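SusD-like carbohydrate binding protein (Bacteroides vulgatus, PDB 3LEW) probably binds carbohydrate at the bacterial outer membrane as a member of the SusD family of nutrient-binding proteins. Local coordinates at residues Phe73-Lys79 / Lys466-Ile472. Residues are numbered along the deposited sequence; the frame is centred on the assembly and turned at random.
Sequences FSAIYGK and KYYLYRI
Tyr77 stands between Tyr467 and Arg471, with one ring face turned to each. CG lies anti to the backbone N (chi1 173°), which sends the ring into this slot. On one face sits Tyr467 CE1, 3.8 Å from Tyr77 CD2. The two rings meet at a slant, their planes 48° apart. On the opposite face lies Arg471 NH1, toward the rim; any cation-pi attraction is weak at this range. The same NH1 donates to Tyr77 O at 2.9 Å, in the carbonyl plane, though the N-H points somewhat off line (146°). The extended Lys466 chain runs past the ring, its CD 3.7 Å from Tyr77 CE1. Without the ring, as with an alanine here, Tyr467 and Arg471 would probably face a gap and the Lys466 methylenes would lose their aromatic neighbour.

Lys79 crosses Arg471 at about a right angle and lays CE over one guanidinium face, 3.5 Å from Arg471 NE. Its NZ forms a salt bridge with Asp474, while Arg471 NH2 makes a hydrogen bond to Lys495 O. These partners probably ease the closeness of two positive charges. Ile76 puts CD1 over a face of Tyr470, 4.1 Å from the ring centroid. Phe73, in the Schellman motif ending helix 68-71, brings CE1 to the in-plane edge of Tyr468. One water donates to Phe73 O and Tyr467 O and accepts from Tyr77 N. Aromatic packing, one arginine-carbonyl bond and this water thus tie the loop between helices 68-71 and 81-103, in the starch-binding-associated family region, to the loop before helix 474-479, in the SusD family region.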
ATOM      1  N   PHE A  73       6.890  -8.214 -13.800  1.00 14.77           N
ATOM      2  CA  PHE A  73       6.870  -6.811 -14.274  1.00 15.67           C
ATOM      3  C   PHE A  73       6.167  -6.598 -15.610  1.00 15.14           C
ATOM      4  O   PHE A  73       6.328  -5.544 -16.253  1.00 14.45           O
ATOM      5  CB  PHE A  73       8.273  -6.165 -14.272  1.00 15.79           C
ATOM      6  CG  PHE A  73       8.851  -6.010 -12.902  1.00 16.31           C
ATOM      7  CD1 PHE A  73       8.564  -4.915 -12.120  1.00 18.34           C
ATOM      8  CD2 PHE A  73       9.699  -6.961 -12.405  1.00 16.52           C
ATOM      9  CE1 PHE A  73       9.091  -4.792 -10.830  1.00 17.18           C
ATOM     10  CE2 PHE A  73      10.216  -6.855 -11.169  1.00 16.22           C
ATOM     11  CZ  PHE A  73       9.919  -5.772 -10.358  1.00 16.07           C
ATOM     12  N   SER A  74       5.389  -7.574 -16.066  1.00 14.81           N
ATOM     13  CA  SER A  74       4.674  -7.361 -17.331  1.00 16.32           C
ATOM     14  C   SER A  74       3.242  -6.787 -17.193  1.00 15.52           C
ATOM     15  O   SER A  74       2.742  -6.194 -18.168  1.00 15.49           O
ATOM     16  CB  SER A  74       4.665  -8.634 -18.159  1.00 17.54           C
ATOM     17  OG  SER A  74       3.840  -9.571 -17.567  1.00 21.61           O
ATOM     18  N   ALA A  75       2.604  -6.960 -16.016  1.00 15.25           N
ATOM     19  CA  ALA A  75       1.179  -6.637 -15.810  1.00 14.14           C
ATOM     20  C   ALA A  75       0.840  -5.142 -15.905  1.00 14.96           C
ATOM     21  O   ALA A  75      -0.057  -4.750 -16.644  1.00 14.47           O
ATOM     22  CB  ALA A  75       0.685  -7.179 -14.450  1.00 13.93           C
ATOM     23  N   ILE A  76       1.560  -4.309 -15.168  1.00 14.52           N
ATOM     24  CA  ILE A  76       1.215  -2.895 -15.088  1.00 15.13           C
ATOM     25  C   ILE A  76       1.703  -2.159 -16.353  1.00 14.93           C
ATOM     26  O   ILE A  76       0.932  -1.444 -16.987  1.00 14.79           O
ATOM     27  CB  ILE A  76       1.758  -2.285 -13.768  1.00 14.78           C
ATOM     28  CG1 ILE A  76       1.058  -2.937 -12.549  1.00 16.97           C
ATOM     29  CG2 ILE A  76       1.570  -0.737 -13.734  1.00 15.57           C
ATOM     30  CD1 ILE A  76      -0.442  -2.528 -12.397  1.00 16.77           C
ATOM     31  N   TYR A  77       2.954  -2.361 -16.730  1.00 14.36           N
ATOM     32  CA  TYR A  77       3.512  -1.803 -17.967  1.00 14.57           C
ATOM     33  C   TYR A  77       2.651  -2.252 -19.150  1.00 15.56           C
ATOM     34  O   TYR A  77       2.453  -1.515 -20.103  1.00 15.19           O
ATOM     35  CB  TYR A  77       4.937  -2.302 -18.138  1.00 16.09           C
ATOM     36  CG  TYR A  77       5.538  -1.922 -19.464  1.00 15.41           C
ATOM     37  CD1 TYR A  77       6.086  -0.683 -19.646  1.00 17.42           C
ATOM     38  CD2 TYR A  77       5.528  -2.801 -20.536  1.00 19.38           C
ATOM     39  CE1 TYR A  77       6.657  -0.319 -20.858  1.00 19.32           C
ATOM     40  CE2 TYR A  77       6.096  -2.428 -21.760  1.00 20.99           C
ATOM     41  CZ  TYR A  77       6.640  -1.179 -21.905  1.00 22.11           C
ATOM     42  OH  TYR A  77       7.203  -0.772 -23.129  1.00 24.91           O
ATOM     43  N   GLY A  78       2.164  -3.496 -19.072  1.00 15.84           N
ATOM     44  CA  GLY A  78       1.254  -4.057 -20.062  1.00 16.25           C
ATOM     45  C   GLY A  78      -0.180  -3.553 -20.086  1.00 16.10           C
ATOM     46  O   GLY A  78      -0.987  -4.024 -20.912  1.00 16.16           O
ATOM     47  N   LYS A  79      -0.502  -2.599 -19.205  1.00 16.29           N
ATOM     48  CA  LYS A  79      -1.848  -2.032 -19.110  1.00 17.01           C
ATOM     49  C   LYS A  79      -2.943  -3.092 -18.948  1.00 16.81           C
ATOM     50  O   LYS A  79      -4.013  -3.051 -19.601  1.00 17.11           O
ATOM     51  CB  LYS A  79      -2.131  -1.161 -20.324  1.00 18.31           C
ATOM     52  CG  LYS A  79      -1.360   0.149 -20.277  1.00 20.90           C
ATOM     53  CD  LYS A  79      -1.503   0.822 -21.655  1.00 25.03           C
ATOM     54  CE  LYS A  79      -0.854   2.132 -21.663  1.00 26.96           C
ATOM     55  NZ  LYS A  79      -0.879   2.668 -23.076  1.00 29.63           N
ATOM     56  N   LYS A 466      10.960   2.064 -16.691  1.00 15.82           N
ATOM     57  CA  LYS A 466       9.591   2.089 -17.210  1.00 16.33           C
ATOM     58  C   LYS A 466       8.719   0.988 -16.636  1.00 15.29           C
ATOM     59  O   LYS A 466       7.525   1.155 -16.527  1.00 15.45           O
ATOM     60  CB  LYS A 466       9.584   1.996 -18.759  1.00 16.51           C
ATOM     61  CG  LYS A 466       9.935   0.652 -19.344  1.00 17.59           C
ATOM     62  CD  LYS A 466      10.191   0.753 -20.869  1.00 18.49           C
ATOM     63  CE  LYS A 466      10.388  -0.630 -21.491  1.00 21.27           C
ATOM     64  NZ  LYS A 466      10.734  -0.593 -22.970  1.00 21.80           N
ATOM     65  N   TYR A 467       9.315  -0.138 -16.264  1.00 13.75           N
ATOM     66  CA  TYR A 467       8.534  -1.253 -15.746  1.00 14.40           C
ATOM     67  C   TYR A 467       7.941  -1.015 -14.343  1.00 14.55           C
ATOM     68  O   TYR A 467       7.099  -1.792 -13.887  1.00 15.54           O
ATOM     69  CB  TYR A 467       9.347  -2.551 -15.789  1.00 14.03           C
ATOM     70  CG  TYR A 467       9.614  -3.034 -17.191  1.00 15.19           C
ATOM     71  CD1 TYR A 467       8.605  -3.661 -17.925  1.00 15.76           C
ATOM     72  CD2 TYR A 467      10.884  -2.887 -17.799  1.00 15.69           C
ATOM     73  CE1 TYR A 467       8.822  -4.100 -19.221  1.00 16.38           C
ATOM     74  CE2 TYR A 467      11.105  -3.331 -19.091  1.00 15.98           C
ATOM     75  CZ  TYR A 467      10.068  -3.931 -19.797  1.00 16.25           C
ATOM     76  OH  TYR A 467      10.273  -4.430 -21.056  1.00 17.33           O
ATOM     77  N   TYR A 468       8.394   0.043 -13.660  1.00 13.91           N
ATOM     78  CA  TYR A 468       7.895   0.352 -12.329  1.00 13.33           C
ATOM     79  C   TYR A 468       6.608   1.168 -12.325  1.00 13.90           C
ATOM     80  O   TYR A 468       5.945   1.198 -11.325  1.00 15.10           O
ATOM     81  CB  TYR A 468       8.944   1.116 -11.522  1.00 12.25           C
ATOM     82  CG  TYR A 468      10.259   0.400 -11.270  1.00 12.42           C
ATOM     83  CD1 TYR A 468      10.325  -1.000 -11.163  1.00 13.98           C
ATOM     84  CD2 TYR A 468      11.418   1.123 -10.971  1.00 13.03           C
ATOM     85  CE1 TYR A 468      11.530  -1.639 -10.918  1.00 14.76           C
ATOM     86  CE2 TYR A 468      12.663   0.477 -10.752  1.00 14.53           C
ATOM     87  CZ  TYR A 468      12.695  -0.910 -10.673  1.00 13.81           C
ATOM     88  OH  TYR A 468      13.894  -1.586 -10.424  1.00 16.03           O
ATOM     89  N   LEU A 469       6.308   1.899 -13.400  1.00 13.38           N
ATOM     90  CA  LEU A 469       5.202   2.876 -13.291  1.00 12.82           C
ATOM     91  C   LEU A 469       3.840   2.396 -13.727  1.00 12.87           C
ATOM     92  O   LEU A 469       3.704   1.688 -14.756  1.00 13.51           O
ATOM     93  CB  LEU A 469       5.540   4.147 -14.060  1.00 12.37           C
ATOM     94  CG  LEU A 469       6.811   4.884 -13.701  1.00 14.51           C
ATOM     95  CD1 LEU A 469       6.893   6.200 -14.585  1.00 14.36           C
ATOM     96  CD2 LEU A 469       6.845   5.179 -12.238  1.00 12.44           C
ATOM     97  N   TYR A 470       2.812   2.811 -12.984  1.00 12.70           N
ATOM     98  CA  TYR A 470       1.436   2.680 -13.485  1.00 12.79           C
ATOM     99  C   TYR A 470       1.281   3.677 -14.649  1.00 12.79           C
ATOM    100  O   TYR A 470       2.039   4.667 -14.744  1.00 13.56           O
ATOM    101  CB  TYR A 470       0.408   2.980 -12.416  1.00 12.25           C
ATOM    102  CG  TYR A 470       0.227   1.897 -11.342  1.00 13.53           C
ATOM    103  CD1 TYR A 470       1.262   1.519 -10.497  1.00 14.69           C
ATOM    104  CD2 TYR A 470      -1.030   1.359 -11.109  1.00 17.30           C
ATOM    105  CE1 TYR A 470       1.060   0.556  -9.438  1.00 14.68           C
ATOM    106  CE2 TYR A 470      -1.237   0.415 -10.102  1.00 19.26           C
ATOM    107  CZ  TYR A 470      -0.189   0.012  -9.285  1.00 20.02           C
ATOM    108  OH  TYR A 470      -0.469  -0.905  -8.270  1.00 20.18           O
ATOM    109  N   ARG A 471       0.400   3.346 -15.576  1.00 12.47           N
ATOM    110  CA  ARG A 471       0.212   4.089 -16.823  1.00 12.19           C
ATOM    111  C   ARG A 471      -1.194   4.625 -17.027  1.00 13.07           C
ATOM    112  O   ARG A 471      -2.193   3.977 -16.788  1.00 13.33           O
ATOM    113  CB  ARG A 471       0.553   3.161 -17.991  1.00 12.42           C
ATOM    114  CG  ARG A 471       1.983   2.631 -17.911  1.00 14.04           C
ATOM    115  CD  ARG A 471       2.348   1.789 -19.114  1.00 14.06           C
ATOM    116  NE  ARG A 471       2.385   2.577 -20.346  1.00 15.12           N
ATOM    117  CZ  ARG A 471       2.785   2.125 -21.528  1.00 16.03           C
ATOM    118  NH1 ARG A 471       3.183   0.859 -21.674  1.00 14.36           N
ATOM    119  NH2 ARG A 471       2.789   2.955 -22.589  1.00 15.30           N
ATOM    120  N   ILE A 472      -1.266   5.847 -17.529  1.00 12.80           N
ATOM    121  CA  ILE A 472      -2.523   6.386 -18.022  1.00 12.16           C
ATOM    122  C   ILE A 472      -3.083   5.380 -19.040  1.00 13.18           C
ATOM    123  O   ILE A 472      -2.333   4.794 -19.870  1.00 14.57           O
ATOM    124  CB  ILE A 472      -2.304   7.780 -18.636  1.00 13.18           C
ATOM    125  CG1 ILE A 472      -1.778   8.750 -17.562  1.00 13.69           C
ATOM    126  CG2 ILE A 472      -3.577   8.260 -19.291  1.00 13.05           C
ATOM    127  CD1 ILE A 472      -1.150  10.055 -18.052  1.00 14.39           C
TER
HETATM  128  O   HOH W   1       5.234  -3.395 -14.950  1.00 13.98           O